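Local coordinates for protein gamma-glutamylcyclotransferase (Homo sapiens, PDB 3CRY) that catalyses the formation of 5-oxoproline from gamma-glutamyl dipeptides, as a homodimer, and may contribute to glutathione homeostasis, at residues A[15-21]-A[82-88]; A[32-36]-A[93-97]; A[52-58]-A[127-133]; A[20-24]-A[68-72]. The protein carries 1 engineered substitution. All blocks are in the same frame, centred on the assembly; numbering follows the deposited sequence.

Contact 1: residues A[15-21]-A[82-88]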
loop_
_atom_site.group_PDB
_atom_site.type_symbol
_atom_site.label_atom_id
_atom_site.label_comp_id
_atom_site.label_asym_id
_atom_site.label_seq_id
_atom_site.Cartn_x
_atom_site.Cartn_y
_atom_site.Cartn_z
ATOM N N GLU A 15 -22.679 3.658 6.359
ATOM C CA GLU A 15 -22.884 2.246 6.644
ATOM C C GLU A 15 -22.009 1.369 5.726
ATOM O O GLU A 15 -21.712 0.226 6.069
ATOM C CB GLU A 15 -24.385 1.941 6.470
ATOM C CG GLU A 15 -24.824 0.463 6.474
ATOM C CD GLU A 15 -25.534 0.029 7.763
ATOM O OE1 GLU A 15 -25.371 -1.151 8.159
ATOM O OE2 GLU A 15 -26.265 0.852 8.366
ATOM N N SER A 16 -21.589 1.926 4.584
ATOM C CA SER A 16 -20.938 1.144 3.515
ATOM C C SER A 16 -19.556 1.642 3.122
ATOM O O SER A 16 -19.172 2.774 3.422
ATOM C CB SER A 16 -21.819 1.132 2.263
ATOM O OG SER A 16 -23.074 0.552 2.556
ATOM N N PHE A 17 -18.814 0.780 2.430
ATOM C CA PHE A 17 -17.557 1.185 1.821
ATOM C C PHE A 17 -17.455 0.556 0.433
ATOM O O PHE A 17 -18.162 -0.400 0.131
ATOM C CB PHE A 17 -16.349 0.819 2.701
ATOM C CG PHE A 17 -16.017 -0.648 2.723
ATOM C CD1 PHE A 17 -16.712 -1.525 3.562
ATOM C CD2 PHE A 17 -15.002 -1.156 1.907
ATOM C CE1 PHE A 17 -16.399 -2.880 3.604
ATOM C CE2 PHE A 17 -14.683 -2.516 1.929
ATOM C CZ PHE A 17 -15.377 -3.385 2.772
ATOM N N LEU A 18 -16.568 1.095 -0.389
ATOM C CA LEU A 18 -16.377 0.585 -1.755
ATOM C C LEU A 18 -15.041 -0.145 -1.830
ATOM O O LEU A 18 -14.040 0.322 -1.277
ATOM C CB LEU A 18 -16.405 1.736 -2.758
ATOM C CG LEU A 18 -17.689 2.575 -2.794
ATOM C CD1 LEU A 18 -17.535 3.701 -3.758
ATOM C CD2 LEU A 18 -18.896 1.705 -3.165
ATOM N N TYR A 19 -15.040 -1.285 -2.520
ATOM C CA TYR A 19 -13.882 -2.184 -2.604
ATOM C C TYR A 19 -13.545 -2.401 -4.091
ATOM O O TYR A 19 -14.400 -2.807 -4.860
ATOM C CB TYR A 19 -14.198 -3.522 -1.896
ATOM C CG TYR A 19 -13.271 -4.662 -2.307
ATOM C CD1 TYR A 19 -11.875 -4.525 -2.217
ATOM C CD2 TYR A 19 -13.779 -5.873 -2.764
ATOM C CE1 TYR A 19 -11.014 -5.565 -2.620
ATOM C CE2 TYR A 19 -12.929 -6.923 -3.143
ATOM C CZ TYR A 19 -11.559 -6.761 -3.082
ATOM O OH TYR A 19 -10.717 -7.777 -3.470
ATOM N N PHE A 20 -12.292 -2.132 -4.475
ATOM C CA PHE A 20 -11.852 -2.280 -5.867
ATOM C C PHE A 20 -11.124 -3.616 -6.030
ATOM O O PHE A 20 -10.037 -3.828 -5.447
ATOM C CB PHE A 20 -10.936 -1.099 -6.274
ATOM C CG PHE A 20 -10.341 -1.210 -7.665
ATOM C CD1 PHE A 20 -11.130 -0.942 -8.797
ATOM C CD2 PHE A 20 -8.985 -1.546 -7.846
ATOM C CE1 PHE A 20 -10.589 -1.039 -10.107
ATOM C CE2 PHE A 20 -8.432 -1.612 -9.142
ATOM C CZ PHE A 20 -9.243 -1.355 -10.274
ATOM N N ALA A 21 -11.768 -4.522 -6.765
ATOM C CA ALA A 21 -11.196 -5.851 -7.068
ATOM C C ALA A 21 -10.586 -5.932 -8.449
ATOM O O ALA A 21 -11.194 -5.486 -9.405
ATOM C CB ALA A 21 -12.262 -6.931 -6.925
ATOM N N VAL A 82 -13.456 -4.211 -10.823
ATOM C CA VAL A 82 -14.857 -4.103 -10.401
ATOM C C VAL A 82 -14.883 -3.465 -9.022
ATOM O O VAL A 82 -14.150 -3.901 -8.119
ATOM C CB VAL A 82 -15.563 -5.495 -10.311
ATOM C CG1 VAL A 82 -16.927 -5.381 -9.564
ATOM C CG2 VAL A 82 -15.749 -6.084 -11.721
ATOM N N VAL A 83 -15.726 -2.444 -8.879
ATOM C CA VAL A 83 -15.998 -1.826 -7.579
ATOM C C VAL A 83 -17.210 -2.525 -6.963
ATOM O O VAL A 83 -18.303 -2.571 -7.575
ATOM C CB VAL A 83 -16.218 -0.292 -7.684
ATOM C CG1 VAL A 83 -16.521 0.278 -6.322
ATOM C CG2 VAL A 83 -14.952 0.395 -8.292
ATOM N N TRP A 84 -17.001 -3.061 -5.759
ATOM C CA TRP A 84 -18.050 -3.696 -4.958
ATOM C C TRP A 84 -18.475 -2.809 -3.792
ATOM O O TRP A 84 -17.631 -2.228 -3.108
ATOM C CB TRP A 84 -17.556 -5.036 -4.380
ATOM C CG TRP A 84 -17.194 -6.063 -5.425
ATOM C CD1 TRP A 84 -15.941 -6.341 -5.894
ATOM C CD2 TRP A 84 -18.094 -6.931 -6.132
ATOM N NE1 TRP A 84 -15.999 -7.327 -6.853
ATOM C CE2 TRP A 84 -17.307 -7.712 -7.019
ATOM C CE3 TRP A 84 -19.489 -7.138 -6.091
ATOM C CZ2 TRP A 84 -17.873 -8.689 -7.884
ATOM C CZ3 TRP A 84 -20.053 -8.104 -6.951
ATOM C CH2 TRP A 84 -19.236 -8.864 -7.842
ATOM N N LYS A 85 -19.784 -2.728 -3.544
ATOM C CA LYS A 85 -20.278 -2.039 -2.348
ATOM C C LYS A 85 -20.480 -3.065 -1.241
ATOM O O LYS A 85 -21.177 -4.081 -1.429
ATOM C CB LYS A 85 -21.602 -1.337 -2.651
ATOM C CG LYS A 85 -22.121 -0.458 -1.513
ATOM C CD LYS A 85 -23.430 0.181 -1.972
ATOM C CE LYS A 85 -23.778 1.409 -1.164
ATOM N NZ LYS A 85 -25.190 1.804 -1.478
ATOM N N MET A 86 -19.870 -2.799 -0.091
ATOM C CA MET A 86 -19.917 -3.719 1.045
ATOM C C MET A 86 -20.277 -2.991 2.337
ATOM O O MET A 86 -20.055 -1.772 2.448
ATOM C CB MET A 86 -18.563 -4.417 1.173
ATOM C CG MET A 86 -18.301 -5.414 0.038
ATOM S SD MET A 86 -16.643 -6.131 0.074
ATOM C CE MET A 86 -16.811 -7.197 1.488
ATOM N N ASN A 87 -20.839 -3.710 3.306
ATOM C CA ASN A 87 -21.106 -3.107 4.615
ATOM C C ASN A 87 -19.828 -2.940 5.432
ATOM O O ASN A 87 -18.940 -3.789 5.392
ATOM C CB ASN A 87 -22.147 -3.896 5.413
ATOM C CG ASN A 87 -22.666 -3.112 6.613
ATOM O OD1 ASN A 87 -22.020 -3.049 7.659
ATOM N ND2 ASN A 87 -23.827 -2.493 6.454
ATOM N N LYS A 88 -19.721 -1.834 6.166
ATOM C CA LYS A 88 -18.515 -1.588 6.973
ATOM C C LYS A 88 -18.270 -2.680 8.030
ATOM O O LYS A 88 -17.133 -2.907 8.447
ATOM C CB LYS A 88 -18.513 -0.178 7.578
ATOM C CG LYS A 88 -17.985 0.875 6.618
ATOM C CD LYS A 88 -17.876 2.245 7.278
ATOM C CE LYS A 88 -17.495 3.301 6.256
ATOM N NZ LYS A 88 -17.979 4.659 6.666
#
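Phe-17 lays its ring alongside Met-86, CE1 lying 3.6 Å from Met-86 CB, where strands 16-21 and 82-87 pair antiparallel in the beta barrel of the cyclotransferase fold, closed by backbone bonds of Leu-18 and Phe-20 to Arg-123. A chi1 of 73°, with CG between backbone N and carbonyl carbon, sets the ring there. Backbone bonds join Phe-17 with Met-86, Tyr-19 with Trp-84 and Ala-21 with Val-82, both N-H groups donating in each pair; Met-86 N to Phe-17 O is nearly straight, 173° at the hydrogen. Met-86 SD makes oblique Met-aromatic contacts with the rings of Phe-17 and Tyr-19, 5.0 and 5.1 Å from their centroids. The five-membered ring of Trp-84 and the Tyr-19 ring have planes 25° apart but are slid so far that they barely overlap, while Ala-21 CB meets the indole edge in plane. Tyr-19 OH and Trp-84 NE1 bond to Asn-25; Tyr-19 to Ala-21 are inferred to bind substrate. At the exposed end, Lys-88 N donates to Glu-15 O at 2.9 Å.

Contact 2: residues A[32-36]-A[93-97]; sequences HLRNP and SLDEQ
Asn-35 and Gln-97 meet amide to amide, giving the contact its close part: Asn-35 ND2 donates to Gln-97 OE1 at 2.8 Å, and Gln-97 NE2 returns a bond to Asn-35 OD1, also 2.8 Å. The two planes are turned 30° from each other, which shows in unequal approach. Asn-35 ND2 lies in the carbonyl plane of Gln-97, on a lone pair, whereas Gln-97 NE2 comes to Asn-35 OD1 tilted 34° from that carbonyl plane. Gln-97 reaches across because its chain is extended beyond CG (chi2 169°). Its NE2 also donates to Ser-93 OG one helical turn earlier, at 3.0 Å, so three bonds fix the amide's rotation; Asn-35 ND2 has a further acceptor in Ile-31 O. Leu-94 CD1 closes the buried side, 4.0 Å from Asn-35 OD1.

Toward solvent the fit is looser. Exposed Arg-34 touches mainly through CB, 3.7 Å from Gln-97 CD. A water donates to Arg-34 O and is hydrogen-bonded to Ser-93 OG, bridging the segments. Such reciprocal amide pairing here ties the loop residue following helix 28-34 to helix 91-97, the helix leading to the catalytic position.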
loop_
_atom_site.group_PDB
_atom_site.type_symbol
_atom_site.label_atom_id
_atom_site.label_comp_id
_atom_site.label_asym_id
_atom_site.label_seq_id
_atom_site.Cartn_x
_atom_site.Cartn_y
_atom_site.Cartn_z
ATOM N N HIS A 32 -18.563 -13.864 -3.518
ATOM C CA HIS A 32 -19.684 -14.236 -2.634
ATOM C C HIS A 32 -19.433 -15.432 -1.721
ATOM O O HIS A 32 -20.157 -15.611 -0.717
ATOM C CB HIS A 32 -20.950 -14.432 -3.468
ATOM C CG HIS A 32 -21.631 -13.142 -3.810
ATOM N ND1 HIS A 32 -22.643 -13.056 -4.744
ATOM C CD2 HIS A 32 -21.468 -11.881 -3.313
ATOM C CE1 HIS A 32 -23.089 -11.810 -4.798
ATOM N NE2 HIS A 32 -22.401 -11.076 -3.928
ATOM N N LEU A 33 -18.439 -16.258 -2.039
ATOM C CA LEU A 33 -18.087 -17.393 -1.149
ATOM C C LEU A 33 -17.832 -16.978 0.298
ATOM O O LEU A 33 -18.337 -17.624 1.236
ATOM C CB LEU A 33 -16.881 -18.188 -1.664
ATOM C CG LEU A 33 -17.137 -19.152 -2.820
ATOM C CD1 LEU A 33 -15.791 -19.686 -3.313
ATOM C CD2 LEU A 33 -18.066 -20.327 -2.410
ATOM N N ARG A 34 -17.056 -15.912 0.496
ATOM C CA ARG A 34 -16.817 -15.397 1.846
ATOM C C ARG A 34 -17.500 -14.051 2.103
ATOM O O ARG A 34 -17.738 -13.680 3.255
ATOM C CB ARG A 34 -15.317 -15.335 2.158
ATOM C CG ARG A 34 -14.767 -16.674 2.660
ATOM C CD ARG A 34 -13.271 -16.813 2.406
ATOM N NE ARG A 34 -12.969 -17.205 1.030
ATOM C CZ ARG A 34 -12.867 -18.467 0.608
ATOM N NH1 ARG A 34 -13.050 -19.476 1.450
ATOM N NH2 ARG A 34 -12.583 -18.725 -0.665
ATOM N N ASN A 35 -17.840 -13.343 1.026
ATOM C CA ASN A 35 -18.488 -12.034 1.147
ATOM C C ASN A 35 -19.872 -12.005 0.505
ATOM O O ASN A 35 -20.104 -11.259 -0.453
ATOM C CB ASN A 35 -17.590 -10.926 0.558
ATOM C CG ASN A 35 -16.167 -11.030 1.048
ATOM O OD1 ASN A 35 -15.841 -10.601 2.168
ATOM N ND2 ASN A 35 -15.314 -11.643 0.233
ATOM N N PRO A 36 -20.815 -12.814 1.033
ATOM C CA PRO A 36 -22.089 -12.994 0.318
ATOM C C PRO A 36 -22.956 -11.743 0.135
ATOM O O PRO A 36 -23.792 -11.717 -0.768
ATOM C CB PRO A 36 -22.830 -14.079 1.123
ATOM C CG PRO A 36 -22.022 -14.364 2.305
ATOM C CD PRO A 36 -20.743 -13.590 2.283
ATOM N N SER A 93 -13.252 -8.780 8.090
ATOM C CA SER A 93 -13.315 -10.056 7.379
ATOM C C SER A 93 -12.533 -10.023 6.063
ATOM O O SER A 93 -11.785 -10.950 5.750
ATOM C CB SER A 93 -14.769 -10.456 7.138
ATOM O OG SER A 93 -14.826 -11.670 6.414
ATOM N N LEU A 94 -12.715 -8.948 5.296
ATOM C CA LEU A 94 -12.044 -8.807 3.999
ATOM C C LEU A 94 -10.528 -8.764 4.185
ATOM O O LEU A 94 -9.785 -9.426 3.458
ATOM C CB LEU A 94 -12.556 -7.555 3.280
ATOM C CG LEU A 94 -12.204 -7.389 1.796
ATOM C CD1 LEU A 94 -12.618 -8.614 0.944
ATOM C CD2 LEU A 94 -12.795 -6.085 1.253
ATOM N N ASP A 95 -10.077 -8.011 5.195
ATOM C CA ASP A 95 -8.662 -7.977 5.567
ATOM C C ASP A 95 -8.118 -9.372 5.867
ATOM O O ASP A 95 -7.046 -9.747 5.378
ATOM C CB ASP A 95 -8.426 -7.057 6.781
ATOM C CG ASP A 95 -8.634 -5.572 6.472
ATOM O OD1 ASP A 95 -8.917 -5.180 5.307
ATOM O OD2 ASP A 95 -8.508 -4.772 7.438
ATOM N N GLU A 96 -8.855 -10.137 6.676
ATOM C CA GLU A 96 -8.454 -11.490 7.050
ATOM C C GLU A 96 -8.320 -12.392 5.827
ATOM O O GLU A 96 -7.391 -13.201 5.723
ATOM C CB GLU A 96 -9.450 -12.074 8.056
ATOM C CG GLU A 96 -8.960 -11.995 9.491
ATOM C CD GLU A 96 -8.018 -13.123 9.827
ATOM O OE1 GLU A 96 -8.298 -14.254 9.382
ATOM O OE2 GLU A 96 -7.005 -12.902 10.526
ATOM N N GLN A 97 -9.251 -12.244 4.893
ATOM C CA GLN A 97 -9.217 -13.018 3.648
ATOM C C GLN A 97 -7.954 -12.794 2.828
ATOM O O GLN A 97 -7.467 -13.710 2.151
ATOM C CB GLN A 97 -10.433 -12.683 2.804
ATOM C CG GLN A 97 -11.749 -13.123 3.456
ATOM C CD GLN A 97 -12.950 -12.551 2.761
ATOM O OE1 GLN A 97 -12.975 -12.453 1.536
ATOM N NE2 GLN A 97 -13.952 -12.148 3.537
HETATM O O HOH W 1 -17.481 -11.923 5.588
#

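Contact 3: residues A[52-58]-A[127-133]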
loop_
_atom_site.group_PDB
_atom_site.type_symbol
_atom_site.label_atom_id
_atom_site.label_comp_id
_atom_site.label_asym_id
_atom_site.label_seq_id
_atom_site.Cartn_x
_atom_site.Cartn_y
_atom_site.Cartn_z
ATOM N N ASP A 52 0.345 -7.566 -11.932
ATOM C CA ASP A 52 1.418 -8.557 -11.893
ATOM C C ASP A 52 0.874 -9.762 -11.113
ATOM O O ASP A 52 -0.239 -9.706 -10.554
ATOM C CB ASP A 52 2.678 -7.982 -11.221
ATOM C CG ASP A 52 3.938 -8.809 -11.468
ATOM O OD1 ASP A 52 3.963 -9.720 -12.337
ATOM O OD2 ASP A 52 4.925 -8.542 -10.750
ATOM N N PHE A 53 1.629 -10.859 -11.128
ATOM C CA PHE A 53 1.292 -12.062 -10.345
ATOM C C PHE A 53 2.519 -12.538 -9.610
ATOM O O PHE A 53 3.622 -12.504 -10.152
ATOM C CB PHE A 53 0.724 -13.198 -11.241
ATOM C CG PHE A 53 -0.559 -12.818 -11.937
ATOM C CD1 PHE A 53 -0.531 -12.033 -13.098
ATOM C CD2 PHE A 53 -1.797 -13.166 -11.393
ATOM C CE1 PHE A 53 -1.718 -11.635 -13.724
ATOM C CE2 PHE A 53 -3.003 -12.794 -12.024
ATOM C CZ PHE A 53 -2.964 -12.019 -13.195
ATOM N N GLY A 54 2.328 -12.982 -8.372
ATOM C CA GLY A 54 3.471 -13.473 -7.621
ATOM C C GLY A 54 3.170 -14.265 -6.381
ATOM O O GLY A 54 2.007 -14.492 -6.016
ATOM N N ASN A 55 4.260 -14.661 -5.741
ATOM C CA ASN A 55 4.248 -15.440 -4.516
ATOM C C ASN A 55 4.612 -14.499 -3.378
ATOM O O ASN A 55 5.781 -14.111 -3.225
ATOM C CB ASN A 55 5.266 -16.578 -4.634
ATOM C CG ASN A 55 4.884 -17.585 -5.712
ATOM O OD1 ASN A 55 3.701 -17.788 -5.989
ATOM N ND2 ASN A 55 5.893 -18.199 -6.349
ATOM N N SER A 56 3.607 -14.107 -2.604
ATOM C CA SER A 56 3.840 -13.121 -1.548
ATOM C C SER A 56 4.678 -13.765 -0.454
ATOM O O SER A 56 4.429 -14.907 -0.064
ATOM C CB SER A 56 2.506 -12.601 -0.987
ATOM O OG SER A 56 2.708 -11.373 -0.298
ATOM N N GLN A 57 5.684 -13.040 0.035
ATOM C CA GLN A 57 6.586 -13.575 1.071
ATOM C C GLN A 57 7.263 -14.879 0.592
ATOM O O GLN A 57 7.650 -15.730 1.404
ATOM C CB GLN A 57 5.842 -13.785 2.404
ATOM C CG GLN A 57 5.155 -12.534 2.982
ATOM C CD GLN A 57 6.154 -11.457 3.389
ATOM O OE1 GLN A 57 7.335 -11.747 3.631
ATOM N NE2 GLN A 57 5.690 -10.218 3.465
ATOM N N GLY A 58 7.377 -15.024 -0.731
ATOM C CA GLY A 58 7.993 -16.206 -1.348
ATOM C C GLY A 58 7.145 -17.475 -1.262
ATOM O O GLY A 58 7.619 -18.579 -1.575
ATOM N N MET A 127 0.492 -6.448 -2.803
ATOM C CA MET A 127 1.623 -7.108 -2.124
ATOM C C MET A 127 2.783 -6.118 -1.986
ATOM O O MET A 127 3.032 -5.333 -2.908
ATOM C CB MET A 127 2.107 -8.291 -2.956
ATOM C CG MET A 127 1.091 -9.372 -3.134
ATOM S SD MET A 127 1.786 -10.661 -4.232
ATOM C CE MET A 127 0.330 -11.673 -4.390
ATOM N N THR A 128 3.500 -6.170 -0.866
ATOM C CA THR A 128 4.678 -5.313 -0.681
ATOM C C THR A 128 6.008 -6.064 -0.707
ATOM O O THR A 128 7.075 -5.430 -0.779
ATOM C CB THR A 128 4.618 -4.516 0.647
ATOM O OG1 THR A 128 4.673 -5.423 1.757
ATOM C CG2 THR A 128 3.331 -3.692 0.748
ATOM N N ASN A 129 5.942 -7.398 -0.647
ATOM C CA ASN A 129 7.134 -8.217 -0.603
ATOM C C ASN A 129 6.787 -9.524 -1.292
ATOM O O ASN A 129 6.136 -10.386 -0.708
ATOM C CB ASN A 129 7.550 -8.453 0.875
ATOM C CG ASN A 129 8.867 -9.194 1.002
ATOM O OD1 ASN A 129 9.427 -9.665 -0.001
ATOM N ND2 ASN A 129 9.373 -9.312 2.225
ATOM N N TYR A 130 7.152 -9.639 -2.568
ATOM C CA TYR A 130 6.792 -10.862 -3.313
ATOM C C TYR A 130 7.780 -11.208 -4.408
ATOM O O TYR A 130 8.585 -10.373 -4.801
ATOM C CB TYR A 130 5.380 -10.728 -3.926
ATOM C CG TYR A 130 5.269 -9.779 -5.129
ATOM C CD1 TYR A 130 5.151 -8.388 -4.964
ATOM C CD2 TYR A 130 5.264 -10.281 -6.433
ATOM C CE1 TYR A 130 5.041 -7.522 -6.087
ATOM C CE2 TYR A 130 5.169 -9.425 -7.555
ATOM C CZ TYR A 130 5.061 -8.050 -7.374
ATOM O OH TYR A 130 4.947 -7.227 -8.487
ATOM N N GLU A 131 7.685 -12.445 -4.903
ATOM C CA GLU A 131 8.475 -12.904 -6.063
ATOM C C GLU A 131 7.519 -13.137 -7.240
ATOM O O GLU A 131 6.536 -13.867 -7.089
ATOM C CB GLU A 131 9.241 -14.189 -5.711
ATOM C CG GLU A 131 10.409 -13.982 -4.711
ATOM C CD GLU A 131 10.847 -15.264 -3.972
ATOM O OE1 GLU A 131 10.448 -16.387 -4.373
ATOM O OE2 GLU A 131 11.605 -15.144 -2.981
ATOM N N SER A 132 7.791 -12.489 -8.381
ATOM C CA SER A 132 6.923 -12.592 -9.545
ATOM C C SER A 132 6.840 -14.050 -10.004
ATOM O O SER A 132 7.851 -14.758 -10.032
ATOM C CB SER A 132 7.418 -11.683 -10.666
ATOM O OG SER A 132 6.386 -11.434 -11.599
ATOM N N ALA A 133 5.624 -14.507 -10.330
ATOM C CA ALA A 133 5.392 -15.899 -10.754
ATOM C C ALA A 133 4.050 -16.005 -11.466
ATOM O O ALA A 133 3.059 -15.405 -11.021
ATOM C CB ALA A 133 5.438 -16.858 -9.582
HETATM O O HOH W 2 4.120 -12.753 -13.031
HETATM O O HOH W 3 8.729 -17.574 -5.660
HETATM O O HOH W 4 3.598 -8.763 0.583
#
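Tyr-130 OH donates a hydrogen bond to Asp-52 OD2, 2.6 Å away, on the anti lone pair; the carboxylate oxygen lies at the ring edge, and the ring and carboxylate planes stand 68° apart. Set between the backbone N and the carbonyl carbon (chi1 73°), the ring passes close to Gly-54, its CD2 3.8 Å from Gly-54 CA. A side chain on Gly-54 would collide with that ring atom. With a phenylalanine in place of Tyr-130, Asp-52 OD2 would be left without this donor and the carboxylate would probably be less firmly held.

Around this bond the central strand 49-56 of the three-stranded sheet pairs antiparallel with the outer strand 130-132. Asn-55 N donates to Glu-131 O, and Asn-55 O accepts from Glu-131 N and Gly-58 N on opposite faces of its plane, the latter closing a type II turn from Asn-55 to Gly-58. Gln-57 N continues the pairing to Asn-129 O at 2.8 Å. One water, 2.5 Å from Glu-131 OE1, links it to Asn-55 ND2. Met-127 SD packs 3.8 Å from Ser-56 CB. Farther out, Gln-57 NE2 bonds Gly-103 O, while Asn-129 ND2 donates to Gln-73 O of the second subunit, placing this end at the dimer interface.

Contact 4: residues A[20-24]-A[68-72]. With ACT (acetate ion), chain C.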
loop_
_atom_site.group_PDB
_atom_site.type_symbol
_atom_site.label_atom_id
_atom_site.label_comp_id
_atom_site.label_asym_id
_atom_site.label_seq_id
_atom_site.Cartn_x
_atom_site.Cartn_y
_atom_site.Cartn_z
ATOM N N PHE A 20 -12.292 -2.132 -4.475
ATOM C CA PHE A 20 -11.852 -2.280 -5.867
ATOM C C PHE A 20 -11.124 -3.616 -6.030
ATOM O O PHE A 20 -10.037 -3.828 -5.447
ATOM C CB PHE A 20 -10.936 -1.099 -6.274
ATOM C CG PHE A 20 -10.341 -1.210 -7.665
ATOM C CD1 PHE A 20 -11.130 -0.942 -8.797
ATOM C CD2 PHE A 20 -8.985 -1.546 -7.846
ATOM C CE1 PHE A 20 -10.589 -1.039 -10.107
ATOM C CE2 PHE A 20 -8.432 -1.612 -9.142
ATOM C CZ PHE A 20 -9.243 -1.355 -10.274
ATOM N N ALA A 21 -11.768 -4.522 -6.765
ATOM C CA ALA A 21 -11.196 -5.851 -7.068
ATOM C C ALA A 21 -10.586 -5.932 -8.449
ATOM O O ALA A 21 -11.194 -5.486 -9.405
ATOM C CB ALA A 21 -12.262 -6.931 -6.925
ATOM N N TYR A 22 -9.389 -6.530 -8.551
ATOM C CA TYR A 22 -8.728 -6.710 -9.842
ATOM C C TYR A 22 -8.270 -8.156 -10.152
ATOM O O TYR A 22 -7.704 -8.416 -11.228
ATOM C CB TYR A 22 -7.535 -5.737 -9.934
ATOM C CG TYR A 22 -6.538 -5.890 -8.812
ATOM C CD1 TYR A 22 -5.546 -6.903 -8.860
ATOM C CD2 TYR A 22 -6.581 -5.049 -7.695
ATOM C CE1 TYR A 22 -4.646 -7.076 -7.820
ATOM C CE2 TYR A 22 -5.647 -5.199 -6.635
ATOM C CZ TYR A 22 -4.700 -6.217 -6.713
ATOM O OH TYR A 22 -3.792 -6.384 -5.696
ATOM N N GLY A 23 -8.482 -9.069 -9.198
ATOM C CA GLY A 23 -8.051 -10.472 -9.305
ATOM C C GLY A 23 -9.256 -11.403 -9.293
ATOM O O GLY A 23 -10.239 -11.132 -10.001
ATOM N N SER A 24 -9.209 -12.476 -8.488
ATOM C CA SER A 24 -10.290 -13.493 -8.526
ATOM C C SER A 24 -11.602 -12.925 -7.998
ATOM O O SER A 24 -12.672 -13.480 -8.289
ATOM C CB SER A 24 -9.914 -14.766 -7.750
ATOM O OG SER A 24 -9.686 -14.445 -6.389
ATOM N N ILE A 68 -0.425 -15.155 -7.391
ATOM C CA ILE A 68 -1.738 -14.486 -7.268
ATOM C C ILE A 68 -1.589 -12.984 -7.574
ATOM O O ILE A 68 -0.452 -12.461 -7.693
ATOM C CB ILE A 68 -2.446 -14.778 -5.926
ATOM C CG1 ILE A 68 -1.595 -14.331 -4.735
ATOM C CG2 ILE A 68 -2.807 -16.303 -5.819
ATOM C CD1 ILE A 68 -2.300 -14.548 -3.367
ATOM N N ALA A 69 -2.721 -12.311 -7.779
ATOM C CA ALA A 69 -2.687 -10.993 -8.396
ATOM C C ALA A 69 -2.193 -9.911 -7.448
ATOM O O ALA A 69 -2.543 -9.904 -6.270
ATOM C CB ALA A 69 -4.081 -10.607 -8.928
ATOM N N THR A 70 -1.429 -8.983 -8.004
ATOM C CA THR A 70 -1.033 -7.754 -7.285
ATOM C C THR A 70 -0.932 -6.591 -8.271
ATOM O O THR A 70 -1.027 -6.788 -9.491
ATOM C CB THR A 70 0.278 -7.960 -6.478
ATOM O OG1 THR A 70 0.534 -6.801 -5.652
ATOM C CG2 THR A 70 1.488 -8.177 -7.438
ATOM N N ILE A 71 -0.781 -5.379 -7.752
ATOM C CA ILE A 71 -0.632 -4.179 -8.608
ATOM C C ILE A 71 0.489 -3.331 -8.038
ATOM O O ILE A 71 0.788 -3.395 -6.826
ATOM C CB ILE A 71 -1.936 -3.344 -8.721
ATOM C CG1 ILE A 71 -2.457 -2.925 -7.326
ATOM C CG2 ILE A 71 -3.023 -4.137 -9.515
ATOM C CD1 ILE A 71 -3.710 -2.011 -7.325
ATOM N N PHE A 72 1.141 -2.572 -8.913
ATOM C CA PHE A 72 2.182 -1.652 -8.448
ATOM C C PHE A 72 2.191 -0.382 -9.293
ATOM O O PHE A 72 1.693 -0.382 -10.423
ATOM C CB PHE A 72 3.553 -2.340 -8.367
ATOM C CG PHE A 72 4.118 -2.793 -9.703
ATOM C CD1 PHE A 72 4.728 -1.878 -10.573
ATOM C CD2 PHE A 72 4.086 -4.145 -10.064
ATOM C CE1 PHE A 72 5.275 -2.308 -11.795
ATOM C CE2 PHE A 72 4.633 -4.585 -11.278
ATOM C CZ PHE A 72 5.224 -3.675 -12.141
HETATM C C ACT C . -7.216 -12.366 -4.992
HETATM O O ACT C . -7.305 -12.797 -6.171
HETATM O OXT ACT C . -8.144 -11.597 -4.616
HETATM C CH3 ACT C . -6.077 -12.730 -4.068
#
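Tyr-22 takes the methyl of Ile-71 squarely on its ring: CG2 sits 3.7 Å from the ring centroid and only 8° off the normal, a CH-pi contact centred over the face. Ile-71 CD1 spreads the cover toward the rim, 3.8 Å from Tyr-22 CE2. Apolar packing continues at the ring edge, where Ala-69 CB comes within 3.7 Å of Tyr-22 CE1, and Thr-70 contributes its backbone, CA lying 3.5 Å from Tyr-22 OH. The ring projects to strand 68-72 from a position between the backbone N and the carbonyl carbon (chi1 57°).

No hydrogen bond joins the two segments; polar groups are satisfied by other parts of the chain. Tyr-22 OH is bonded to Tyr-125 O, and Thr-70 OG1 accepts from Met-127 N. Replacing Tyr-22 by an alanine would probably open a gap beneath Ile-71 CG2 and leave Tyr-125 O without this hydroxyl partner.

Ser-24 grips one oxygen of an acetate, probably from the crystallisation liquor, twice: from N at 3.0 Å (163° at the hydrogen) and from OG at 2.9 Å. Tyr-139 OH also bonds the ion. A CB at Gly-23 would clash with that oxygen and crowd Ala-69 CB. Residues 20-24 are inferred to bind substrate, so this anion-holding loop, backed by Ala-69 and Ile-71, is consistent with the substrate pocket of a gamma-glutamylcyclotransferase.

How the contacts relate
Contacts 1 and 4 share Phe-20 and Ala-21: strand 16-21 pairs within the barrel, then runs into the acetate-holding loop, their centres about 15 Å apart. Contact 2 covers the face of contact 1 bearing Phe-17, Tyr-19 and Met-86, with Leu-94 CD2 3.9 Å from Tyr-19 CG and Met-86 CE 3.6 Å from Asn-35 OD1. Contacts 3 and 4 join through neighbouring strands 49-56 and 68-74, where Gly-54 O lies 2.9 Å from Ile-68 N in a probable hydrogen bond. Contact 3, some 25 Å from contact 1 between centres, lies across the chain's centre from it. The Tyr-19 side chain is about 4 Å from that of the engineered active-site position, Gln-98, and about 5 Å from the acetate.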